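Local structure of Low molecular weight phosphotyrosine protein phosphatase (Vibrio cholerae, 6U1P) at residues L16-I24 and K49-L57; F80-R91 and C101-F112. The protein probably removes phosphate from phosphotyrosine residues of proteins, as a low molecular weight tyrosine phosphatase, in a system controlling exopolysaccharide production and biofilm formation. One frame throughout, in Å; residues are numbered along the deposited sequence.

Contact 1: residues L16-I24 and K49-L57; sequences LCRSPMAEI and KTMPDDKAL
Leu-16 meets 49-57 through its side chain and through its carbonyl. With CG set beside the backbone N (chi1 -59°) and the rest extended, the chain delivers methyl CD2 to Lys-49 CB at 3.9 Å. The lysine, bent at chi2 and chi3, passes across the leucine at a slant, and its NZ turns back in weak hydrogen bonds to the carbonyls of Met-51 and Pro-52. The Leu-16 carbonyl is gripped more firmly: Asp-53 N donates to its O at 2.8 Å, almost straight at 171°, in the carbonyl plane and on a lone pair.

Ala-56, the second large contributor, turns its single methyl toward 16-24. CB lies 3.9 Å from Cys-17 CA, while from the first turn of helix 18-32 Met-21, its chain bent at chi3, brings CE to within 3.7 Å of the same methyl. The small side chain is consistent with the close approach of the backbones, Cys-17 CA and Ala-56 CA being 5.3 Å apart. Pro-52 completes the trio, its ring sliding past that of Pro-20 in opposite directions, with Pro-20 CB 4.0 Å from Pro-52 CG.

Cys-17 is the N-cap of one helix and packs SG against Asp-53 CB at 3.7 Å; Asp-53 is the N-cap of the other, accepting from Lys-55 N through OD1 at 2.6 Å. Leu-16 and Cys-17 also belong to the CX5R phosphate-binding loop of the family, running from the predicted nucleophile Cys-12 to Arg-18, so the contact joins the end of that loop to the start of helix 54-62.

Met-21 and Ile-24 continue onto Leu-60 of helix 54-62. Phe-134 and Ile-141 of the second subunit pack on Cys-17 and Met-21, while Ser-19 and Glu-23 meet strand 37-43, where Glu-23 is hydrogen-bonded to Ser-41.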
loop_
_atom_site.group_PDB
_atom_site.type_symbol
_atom_site.label_atom_id
_atom_site.label_comp_id
_atom_site.label_asym_id
_atom_site.label_seq_id
_atom_site.Cartn_x
_atom_site.Cartn_y
_atom_site.Cartn_z
ATOM N N LEU B 16 -11.368 0.472 -6.234
ATOM C CA LEU B 16 -10.709 1.100 -5.096
ATOM C C LEU B 16 -9.578 2.050 -5.468
ATOM O O LEU B 16 -9.307 2.986 -4.707
ATOM C CB LEU B 16 -10.143 0.032 -4.142
ATOM C CG LEU B 16 -11.151 -0.963 -3.546
ATOM C CD1 LEU B 16 -10.510 -1.923 -2.514
ATOM C CD2 LEU B 16 -12.324 -0.199 -2.931
ATOM N N CYS B 17 -8.886 1.823 -6.588
ATOM C CA CYS B 17 -7.690 2.595 -6.898
ATOM C C CYS B 17 -7.727 3.131 -8.332
ATOM O O CYS B 17 -7.979 4.329 -8.553
ATOM C CB CYS B 17 -6.431 1.739 -6.679
ATOM S SG CYS B 17 -6.203 1.097 -4.953
ATOM N N ARG B 18 -7.480 2.231 -9.294
ATOM C CA ARG B 18 -7.294 2.597 -10.693
ATOM C C ARG B 18 -8.531 3.275 -11.285
ATOM O O ARG B 18 -8.442 4.387 -11.822
ATOM C CB ARG B 18 -6.915 1.347 -11.502
ATOM C CG ARG B 18 -5.457 0.911 -11.323
ATOM C CD ARG B 18 -5.147 -0.390 -12.075
ATOM N NE ARG B 18 -5.907 -1.499 -11.520
ATOM C CZ ARG B 18 -5.934 -2.728 -12.018
ATOM N NH1 ARG B 18 -5.219 -3.032 -13.105
ATOM N NH2 ARG B 18 -6.671 -3.655 -11.412
ATOM N N SER B 19 -9.691 2.605 -11.240
ATOM C CA SER B 19 -10.832 3.209 -11.933
ATOM C C SER B 19 -11.286 4.507 -11.246
ATOM O O SER B 19 -11.626 5.464 -11.956
ATOM C CB SER B 19 -11.992 2.209 -12.120
ATOM O OG SER B 19 -12.458 1.620 -10.913
ATOM N N PRO B 20 -11.290 4.616 -9.902
ATOM C CA PRO B 20 -11.629 5.926 -9.302
ATOM C C PRO B 20 -10.632 7.010 -9.667
ATOM O O PRO B 20 -11.021 8.170 -9.886
ATOM C CB PRO B 20 -11.609 5.653 -7.789
ATOM C CG PRO B 20 -11.654 4.204 -7.639
ATOM C CD PRO B 20 -11.032 3.606 -8.855
ATOM N N MET B 21 -9.349 6.656 -9.768
ATOM C CA MET B 21 -8.365 7.619 -10.257
ATOM C C MET B 21 -8.711 8.116 -11.660
ATOM O O MET B 21 -8.662 9.318 -11.934
ATOM C CB MET B 21 -6.978 6.992 -10.236
ATOM C CG MET B 21 -6.363 6.993 -8.827
ATOM S SD MET B 21 -4.673 6.358 -8.835
ATOM C CE MET B 21 -4.912 4.713 -8.212
ATOM N N ALA B 22 -9.072 7.196 -12.561
ATOM C CA ALA B 22 -9.412 7.596 -13.921
ATOM C C ALA B 22 -10.653 8.477 -13.948
ATOM O O ALA B 22 -10.715 9.448 -14.708
ATOM C CB ALA B 22 -9.612 6.352 -14.799
ATOM N N GLU B 23 -11.654 8.150 -13.129
ATOM C CA GLU B 23 -12.880 8.952 -13.084
ATOM C C GLU B 23 -12.569 10.395 -12.716
ATOM O O GLU B 23 -12.997 11.334 -13.400
ATOM C CB GLU B 23 -13.861 8.363 -12.061
ATOM C CG GLU B 23 -15.120 9.224 -11.843
ATOM C CD GLU B 23 -16.090 8.649 -10.805
ATOM O OE1 GLU B 23 -15.813 7.563 -10.258
ATOM O OE2 GLU B 23 -17.132 9.288 -10.536
ATOM N N ILE B 24 -11.785 10.582 -11.656
ATOM C CA ILE B 24 -11.472 11.920 -11.181
ATOM C C ILE B 24 -10.665 12.670 -12.218
ATOM O O ILE B 24 -10.932 13.848 -12.506
ATOM C CB ILE B 24 -10.725 11.813 -9.843
ATOM C CG1 ILE B 24 -11.696 11.367 -8.750
ATOM C CG2 ILE B 24 -10.051 13.132 -9.478
ATOM C CD1 ILE B 24 -11.025 10.491 -7.689
ATOM N N LYS B 49 -15.956 -2.365 0.725
ATOM C CA LYS B 49 -15.557 -1.005 1.032
ATOM C C LYS B 49 -16.609 -0.012 0.554
ATOM O O LYS B 49 -17.386 -0.273 -0.372
ATOM C CB LYS B 49 -14.202 -0.691 0.394
ATOM C CG LYS B 49 -13.001 -1.010 1.270
ATOM C CD LYS B 49 -12.375 0.268 1.835
ATOM C CE LYS B 49 -11.340 0.866 0.872
ATOM N NZ LYS B 49 -10.843 2.210 1.307
ATOM N N THR B 50 -16.613 1.151 1.194
ATOM C CA THR B 50 -17.549 2.221 0.873
ATOM C C THR B 50 -16.926 3.296 -0.011
ATOM O O THR B 50 -17.556 3.732 -0.978
ATOM C CB THR B 50 -18.079 2.867 2.161
ATOM O OG1 THR B 50 -18.809 1.893 2.922
ATOM C CG2 THR B 50 -18.971 4.071 1.852
ATOM N N MET B 51 -15.678 3.680 0.269
ATOM C CA MET B 51 -14.904 4.747 -0.345
ATOM C C MET B 51 -13.645 4.177 -0.982
ATOM O O MET B 51 -13.151 3.135 -0.555
ATOM C CB MET B 51 -14.477 5.804 0.689
ATOM C CG MET B 51 -15.564 6.743 1.168
ATOM S SD MET B 51 -16.169 7.800 -0.159
ATOM C CE MET B 51 -17.797 7.087 -0.367
ATOM N N PRO B 52 -13.090 4.859 -1.974
ATOM C CA PRO B 52 -11.834 4.406 -2.592
ATOM C C PRO B 52 -10.658 4.479 -1.623
ATOM O O PRO B 52 -10.746 5.040 -0.535
ATOM C CB PRO B 52 -11.644 5.385 -3.754
ATOM C CG PRO B 52 -13.008 5.893 -4.053
ATOM C CD PRO B 52 -13.717 5.959 -2.724
ATOM N N ASP B 53 -9.542 3.882 -2.045
ATOM C CA ASP B 53 -8.352 3.792 -1.203
ATOM C C ASP B 53 -7.763 5.170 -0.939
ATOM O O ASP B 53 -7.570 5.959 -1.867
ATOM C CB ASP B 53 -7.295 2.902 -1.871
ATOM C CG ASP B 53 -6.135 2.524 -0.928
ATOM O OD1 ASP B 53 -5.568 3.392 -0.221
ATOM O OD2 ASP B 53 -5.781 1.330 -0.907
ATOM N N ASP B 54 -7.418 5.422 0.330
ATOM C CA ASP B 54 -6.787 6.684 0.714
ATOM C C ASP B 54 -5.510 6.947 -0.072
ATOM O O ASP B 54 -5.204 8.101 -0.393
ATOM C CB ASP B 54 -6.493 6.700 2.215
ATOM C CG ASP B 54 -7.714 7.062 3.033
ATOM O OD1 ASP B 54 -8.780 7.309 2.419
ATOM O OD2 ASP B 54 -7.611 7.096 4.277
ATOM N N LYS B 55 -4.737 5.903 -0.381
ATOM C CA LYS B 55 -3.482 6.155 -1.078
ATOM C C LYS B 55 -3.717 6.519 -2.537
ATOM O O LYS B 55 -2.943 7.289 -3.119
ATOM C CB LYS B 55 -2.581 4.931 -1.003
ATOM C CG LYS B 55 -2.376 4.363 0.375
ATOM C CD LYS B 55 -1.910 2.928 0.234
ATOM C CE LYS B 55 -0.423 2.878 -0.090
ATOM N NZ LYS B 55 0.431 2.847 1.153
ATOM N N ALA B 56 -4.804 6.029 -3.130
ATOM C CA ALA B 56 -5.192 6.529 -4.440
ATOM C C ALA B 56 -5.530 8.007 -4.363
ATOM O O ALA B 56 -5.143 8.789 -5.238
ATOM C CB ALA B 56 -6.376 5.731 -5.002
ATOM N N LEU B 57 -6.258 8.408 -3.325
ATOM C CA LEU B 57 -6.700 9.798 -3.254
ATOM C C LEU B 57 -5.522 10.740 -3.030
ATOM O O LEU B 57 -5.486 11.839 -3.592
ATOM C CB LEU B 57 -7.744 9.957 -2.149
ATOM C CG LEU B 57 -8.974 9.089 -2.413
ATOM C CD1 LEU B 57 -9.987 9.246 -1.310
ATOM C CD2 LEU B 57 -9.575 9.428 -3.776
#

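Contact 2: residues F80-R91 and C101-F112; sequences FIEHDFIYAMDR and CPAEHKNKLALF
Phe-80 offers one ring face to Cys-101, whose CA stands 4.1 Å from the ring centroid, nearly on its normal, in a CH-pi contact. The cysteine sulfur adds an oblique sulfur-aromatic contact, and Pro-102 crosses the phenyl side chain at about a right angle. The Phe-80 carbonyl oxygen sits over a face of the His-105 imidazole, 3.1 Å from CD2. Ile-81 also touches this ring, placing CG1 3.4 Å from His-105 NE2.

Where the helix ends, Lys-108 reaches back along the turn 83-84. Bends at chi2 and chi3 lead NZ to His-83 O at 2.6 Å, a donor tilted 25° from the carbonyl plane, with a weak second bond to Ile-81 O. The lysine methylenes, CD foremost, lie against Asp-84 O. The imidazole of His-83 and the carboxylate of Asp-84 instead find Ser-7 of strand 6-12.

From Ile-86 onward the two segments pair as parallel strands, the first and last elements of a beta-alpha-beta crossover whose helix is 91-100, within the Rossmann-like sheet of this family. Ile-86 N donates to Lys-108 O, and Ile-86 O accepts a longer, bent bond from Ala-110 N (3.3 Å, 139°). Tyr-87 turns to the sheet face shared with Ala-110; Leu-111 O lies at its ring edge, and its hydroxyl is hydrogen-bonded to Trp-152 of the second subunit. Ala-88 continues the ladder through N to Ala-110 O at 2.8 Å and through O to Phe-112 N.

Met-89, bent at chi2 and chi3, lays CE over one face of the Phe-112 ring, 3.4 Å from CG, while SD makes an oblique Met-aromatic contact. Asp-90 caps the helix that follows through Asn-93 N, and the Arg-91 guanidinium receives Leu-111 CD1 over a face, 3.6 Å from NH1.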
loop_
_atom_site.group_PDB
_atom_site.type_symbol
_atom_site.label_atom_id
_atom_site.label_comp_id
_atom_site.label_asym_id
_atom_site.label_seq_id
_atom_site.Cartn_x
_atom_site.Cartn_y
_atom_site.Cartn_z
ATOM N N PHE B 80 -24.092 -1.695 -19.015
ATOM C CA PHE B 80 -23.796 -2.016 -20.413
ATOM C C PHE B 80 -24.772 -1.349 -21.380
ATOM O O PHE B 80 -24.419 -1.096 -22.538
ATOM C CB PHE B 80 -23.821 -3.528 -20.631
ATOM C CG PHE B 80 -22.825 -4.276 -19.788
ATOM C CD1 PHE B 80 -21.465 -4.047 -19.937
ATOM C CD2 PHE B 80 -23.248 -5.213 -18.856
ATOM C CE1 PHE B 80 -20.543 -4.736 -19.163
ATOM C CE2 PHE B 80 -22.338 -5.901 -18.080
ATOM C CZ PHE B 80 -20.981 -5.659 -18.228
ATOM N N ILE B 81 -25.987 -1.054 -20.931
ATOM C CA ILE B 81 -26.957 -0.374 -21.777
ATOM C C ILE B 81 -26.837 1.135 -21.650
ATOM O O ILE B 81 -26.788 1.852 -22.656
ATOM C CB ILE B 81 -28.384 -0.839 -21.416
ATOM C CG1 ILE B 81 -28.480 -2.371 -21.417
ATOM C CG2 ILE B 81 -29.398 -0.209 -22.355
ATOM C CD1 ILE B 81 -29.580 -2.910 -20.536
ATOM N N GLU B 82 -26.748 1.632 -20.414
ATOM C CA GLU B 82 -26.855 3.069 -20.185
ATOM C C GLU B 82 -25.612 3.820 -20.646
ATOM O O GLU B 82 -25.713 4.986 -21.051
ATOM C CB GLU B 82 -27.132 3.338 -18.705
ATOM C CG GLU B 82 -27.470 4.792 -18.375
ATOM C CD GLU B 82 -28.975 5.051 -18.252
ATOM O OE1 GLU B 82 -29.757 4.079 -18.153
ATOM O OE2 GLU B 82 -29.372 6.238 -18.243
ATOM N N HIS B 83 -24.445 3.175 -20.615
ATOM C CA HIS B 83 -23.181 3.847 -20.885
ATOM C C HIS B 83 -22.786 3.708 -22.350
ATOM O O HIS B 83 -23.005 2.673 -22.987
ATOM C CB HIS B 83 -22.075 3.275 -20.006
ATOM C CG HIS B 83 -22.197 3.641 -18.560
ATOM N ND1 HIS B 83 -22.149 4.944 -18.115
ATOM C CD2 HIS B 83 -22.358 2.873 -17.458
ATOM C CE1 HIS B 83 -22.260 4.964 -16.797
ATOM N NE2 HIS B 83 -22.388 3.720 -16.374
ATOM N N ASP B 84 -22.158 4.761 -22.873
ATOM C CA ASP B 84 -21.766 4.755 -24.279
ATOM C C ASP B 84 -20.449 4.024 -24.505
ATOM O O ASP B 84 -20.351 3.216 -25.436
ATOM C CB ASP B 84 -21.693 6.184 -24.784
ATOM C CG ASP B 84 -22.941 6.961 -24.457
ATOM O OD1 ASP B 84 -22.805 8.106 -23.991
ATOM O OD2 ASP B 84 -24.061 6.430 -24.677
ATOM N N PHE B 85 -19.430 4.265 -23.666
ATOM C CA PHE B 85 -18.233 3.436 -23.712
ATOM C C PHE B 85 -17.765 3.100 -22.309
ATOM O O PHE B 85 -17.965 3.856 -21.356
ATOM C CB PHE B 85 -17.046 4.059 -24.461
ATOM C CG PHE B 85 -17.428 4.934 -25.611
ATOM C CD1 PHE B 85 -18.026 4.396 -26.738
ATOM C CD2 PHE B 85 -17.140 6.284 -25.590
ATOM C CE1 PHE B 85 -18.371 5.199 -27.807
ATOM C CE2 PHE B 85 -17.471 7.090 -26.658
ATOM C CZ PHE B 85 -18.088 6.547 -27.772
ATOM N N ILE B 86 -17.100 1.959 -22.216
ATOM C CA ILE B 86 -16.728 1.345 -20.956
ATOM C C ILE B 86 -15.286 0.884 -21.096
ATOM O O ILE B 86 -14.971 0.112 -22.009
ATOM C CB ILE B 86 -17.658 0.173 -20.604
ATOM C CG1 ILE B 86 -19.087 0.697 -20.404
ATOM C CG2 ILE B 86 -17.139 -0.570 -19.375
ATOM C CD1 ILE B 86 -20.162 -0.253 -20.860
ATOM N N TYR B 87 -14.404 1.391 -20.229
ATOM C CA TYR B 87 -12.970 1.145 -20.336
ATOM C C TYR B 87 -12.466 0.279 -19.183
ATOM O O TYR B 87 -12.731 0.571 -18.007
ATOM C CB TYR B 87 -12.191 2.464 -20.379
ATOM C CG TYR B 87 -12.521 3.333 -21.569
ATOM C CD1 TYR B 87 -13.540 4.281 -21.499
ATOM C CD2 TYR B 87 -11.818 3.206 -22.770
ATOM C CE1 TYR B 87 -13.848 5.079 -22.593
ATOM C CE2 TYR B 87 -12.111 4.001 -23.861
ATOM C CZ TYR B 87 -13.126 4.934 -23.765
ATOM O OH TYR B 87 -13.435 5.717 -24.844
ATOM N N ALA B 88 -11.698 -0.750 -19.538
ATOM C CA ALA B 88 -11.081 -1.687 -18.613
ATOM C C ALA B 88 -9.616 -1.334 -18.383
ATOM O O ALA B 88 -8.905 -0.984 -19.330
ATOM C CB ALA B 88 -11.189 -3.113 -19.165
ATOM N N MET B 89 -9.171 -1.440 -17.114
ATOM C CA MET B 89 -7.807 -1.080 -16.724
ATOM C C MET B 89 -6.769 -2.118 -17.133
ATOM O O MET B 89 -5.618 -1.767 -17.429
ATOM C CB MET B 89 -7.738 -0.861 -15.209
ATOM C CG MET B 89 -8.428 0.394 -14.751
ATOM S SD MET B 89 -7.652 1.904 -15.372
ATOM C CE MET B 89 -9.115 2.759 -15.937
ATOM N N ASP B 90 -7.133 -3.392 -17.138
ATOM C CA ASP B 90 -6.188 -4.421 -17.525
ATOM C C ASP B 90 -6.974 -5.501 -18.241
ATOM O O ASP B 90 -8.208 -5.468 -18.287
ATOM C CB ASP B 90 -5.391 -4.958 -16.312
ATOM C CG ASP B 90 -6.257 -5.703 -15.280
ATOM O OD1 ASP B 90 -7.202 -6.446 -15.657
ATOM O OD2 ASP B 90 -5.968 -5.556 -14.072
ATOM N N ARG B 91 -6.247 -6.469 -18.794
ATOM C CA ARG B 91 -6.898 -7.475 -19.626
ATOM C C ARG B 91 -7.855 -8.334 -18.812
ATOM O O ARG B 91 -8.951 -8.670 -19.281
ATOM C CB ARG B 91 -5.848 -8.339 -20.316
ATOM C CG ARG B 91 -5.211 -7.640 -21.488
ATOM C CD ARG B 91 -4.100 -8.463 -22.114
ATOM N NE ARG B 91 -3.314 -7.632 -23.016
ATOM C CZ ARG B 91 -3.765 -7.124 -24.161
ATOM N NH1 ARG B 91 -5.006 -7.366 -24.561
ATOM N NH2 ARG B 91 -2.971 -6.373 -24.913
ATOM N N CYS B 101 -21.061 -9.321 -20.672
ATOM C CA CYS B 101 -21.643 -8.270 -21.497
ATOM C C CYS B 101 -22.510 -8.860 -22.599
ATOM O O CYS B 101 -22.005 -9.627 -23.428
ATOM C CB CYS B 101 -20.562 -7.408 -22.111
ATOM S SG CYS B 101 -21.224 -6.030 -23.044
ATOM N N PRO B 102 -23.792 -8.513 -22.666
ATOM C CA PRO B 102 -24.621 -8.980 -23.776
ATOM C C PRO B 102 -24.092 -8.462 -25.107
ATOM O O PRO B 102 -23.558 -7.355 -25.195
ATOM C CB PRO B 102 -26.008 -8.413 -23.445
ATOM C CG PRO B 102 -25.777 -7.332 -22.490
ATOM C CD PRO B 102 -24.577 -7.743 -21.690
ATOM N N ALA B 103 -24.265 -9.289 -26.149
ATOM C CA ALA B 103 -23.592 -9.094 -27.435
ATOM C C ALA B 103 -23.931 -7.763 -28.089
ATOM O O ALA B 103 -23.113 -7.216 -28.835
ATOM C CB ALA B 103 -23.944 -10.237 -28.375
ATOM N N GLU B 104 -25.102 -7.212 -27.787
ATOM C CA GLU B 104 -25.532 -5.921 -28.307
ATOM C C GLU B 104 -24.605 -4.771 -27.900
ATOM O O GLU B 104 -24.595 -3.730 -28.560
ATOM C CB GLU B 104 -26.964 -5.645 -27.812
ATOM C CG GLU B 104 -27.926 -6.858 -27.841
ATOM C CD GLU B 104 -27.739 -7.841 -26.701
ATOM O OE1 GLU B 104 -26.588 -8.095 -26.336
ATOM O OE2 GLU B 104 -28.723 -8.420 -26.193
ATOM N N HIS B 105 -23.839 -4.919 -26.820
ATOM C CA HIS B 105 -23.018 -3.835 -26.278
ATOM C C HIS B 105 -21.528 -4.164 -26.190
ATOM O O HIS B 105 -20.749 -3.335 -25.699
ATOM C CB HIS B 105 -23.556 -3.448 -24.895
ATOM C CG HIS B 105 -25.007 -3.079 -24.910
ATOM N ND1 HIS B 105 -25.577 -2.324 -25.915
ATOM C CD2 HIS B 105 -26.007 -3.357 -24.042
ATOM C CE1 HIS B 105 -26.862 -2.151 -25.662
ATOM N NE2 HIS B 105 -27.148 -2.769 -24.532
ATOM N N LYS B 106 -21.105 -5.343 -26.650
ATOM C CA LYS B 106 -19.721 -5.751 -26.443
ATOM C C LYS B 106 -18.740 -4.905 -27.236
ATOM O O LYS B 106 -17.561 -4.852 -26.874
ATOM C CB LYS B 106 -19.561 -7.232 -26.777
ATOM C CG LYS B 106 -20.335 -8.128 -25.822
ATOM C CD LYS B 106 -20.271 -9.582 -26.229
ATOM C CE LYS B 106 -18.919 -10.176 -25.931
ATOM N NZ LYS B 106 -19.001 -11.654 -25.967
ATOM N N ASN B 107 -19.201 -4.210 -28.278
ATOM C CA ASN B 107 -18.332 -3.294 -29.006
ATOM C C ASN B 107 -17.989 -2.061 -28.186
ATOM O O ASN B 107 -17.070 -1.328 -28.565
ATOM C CB ASN B 107 -18.986 -2.845 -30.316
ATOM C CG ASN B 107 -19.991 -1.715 -30.103
ATOM O OD1 ASN B 107 -21.051 -1.905 -29.492
ATOM N ND2 ASN B 107 -19.646 -0.523 -30.585
ATOM N N LYS B 108 -18.706 -1.811 -27.088
ATOM C CA LYS B 108 -18.418 -0.672 -26.224
ATOM C C LYS B 108 -17.279 -0.948 -25.251
ATOM O O LYS B 108 -16.916 -0.052 -24.486
ATOM C CB LYS B 108 -19.682 -0.252 -25.451
ATOM C CG LYS B 108 -20.974 -0.319 -26.288
ATOM C CD LYS B 108 -21.972 0.779 -25.921
ATOM C CE LYS B 108 -23.162 0.259 -25.118
ATOM N NZ LYS B 108 -24.218 1.307 -24.878
ATOM N N LEU B 109 -16.710 -2.153 -25.263
ATOM C CA LEU B 109 -15.684 -2.555 -24.310
ATOM C C LEU B 109 -14.304 -2.360 -24.920
ATOM O O LEU B 109 -14.073 -2.714 -26.079
ATOM C CB LEU B 109 -15.867 -4.021 -23.908
ATOM C CG LEU B 109 -16.761 -4.336 -22.709
ATOM C CD1 LEU B 109 -18.038 -3.512 -22.723
ATOM C CD2 LEU B 109 -17.086 -5.817 -22.677
ATOM N N ALA B 110 -13.381 -1.822 -24.127
ATOM C CA ALA B 110 -12.020 -1.590 -24.590
ATOM C C ALA B 110 -11.116 -1.350 -23.385
ATOM O O ALA B 110 -11.586 -1.037 -22.287
ATOM C CB ALA B 110 -11.952 -0.416 -25.573
ATOM N N LEU B 111 -9.810 -1.524 -23.601
ATOM C CA LEU B 111 -8.831 -1.240 -22.561
ATOM C C LEU B 111 -8.612 0.262 -22.427
ATOM O O LEU B 111 -8.607 0.996 -23.423
ATOM C CB LEU B 111 -7.519 -1.972 -22.853
ATOM C CG LEU B 111 -7.636 -3.499 -22.728
ATOM C CD1 LEU B 111 -6.519 -4.261 -23.443
ATOM C CD2 LEU B 111 -7.686 -3.892 -21.259
ATOM N N PHE B 112 -8.447 0.711 -21.176
ATOM C CA PHE B 112 -8.306 2.137 -20.879
ATOM C C PHE B 112 -7.160 2.765 -21.653
ATOM O O PHE B 112 -7.269 3.912 -22.110
ATOM C CB PHE B 112 -8.093 2.358 -19.383
ATOM C CG PHE B 112 -8.015 3.812 -18.985
ATOM C CD1 PHE B 112 -9.170 4.571 -18.829
ATOM C CD2 PHE B 112 -6.787 4.421 -18.758
ATOM C CE1 PHE B 112 -9.104 5.912 -18.441
ATOM C CE2 PHE B 112 -6.709 5.768 -18.372
ATOM C CZ PHE B 112 -7.873 6.514 -18.216
#

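Overall arrangement
Both contacts are partly buried, but contact 1 lies nearer the middle of the chain, its centre about 7 Å from the chain's own, whereas contact 2, about 16 Å out, joins 109-111, the outermost strand on that side within the chain, to strand 85-88. Their chemistry follows: a single backbone bond and small apolar groups where two helices begin in contact 1, against a ladder of backbone bonds flanked by aromatic and sulfur contacts in contact 2. Helix 18-32 belongs to contact 1 yet reaches contact 2, Ala-22 packing on Met-89 and Phe-112. Near the predicted active site a salt bridge joins them, Arg-18 NH1 to Asp-90 OD2 at 2.8 Å. Both touch the second subunit.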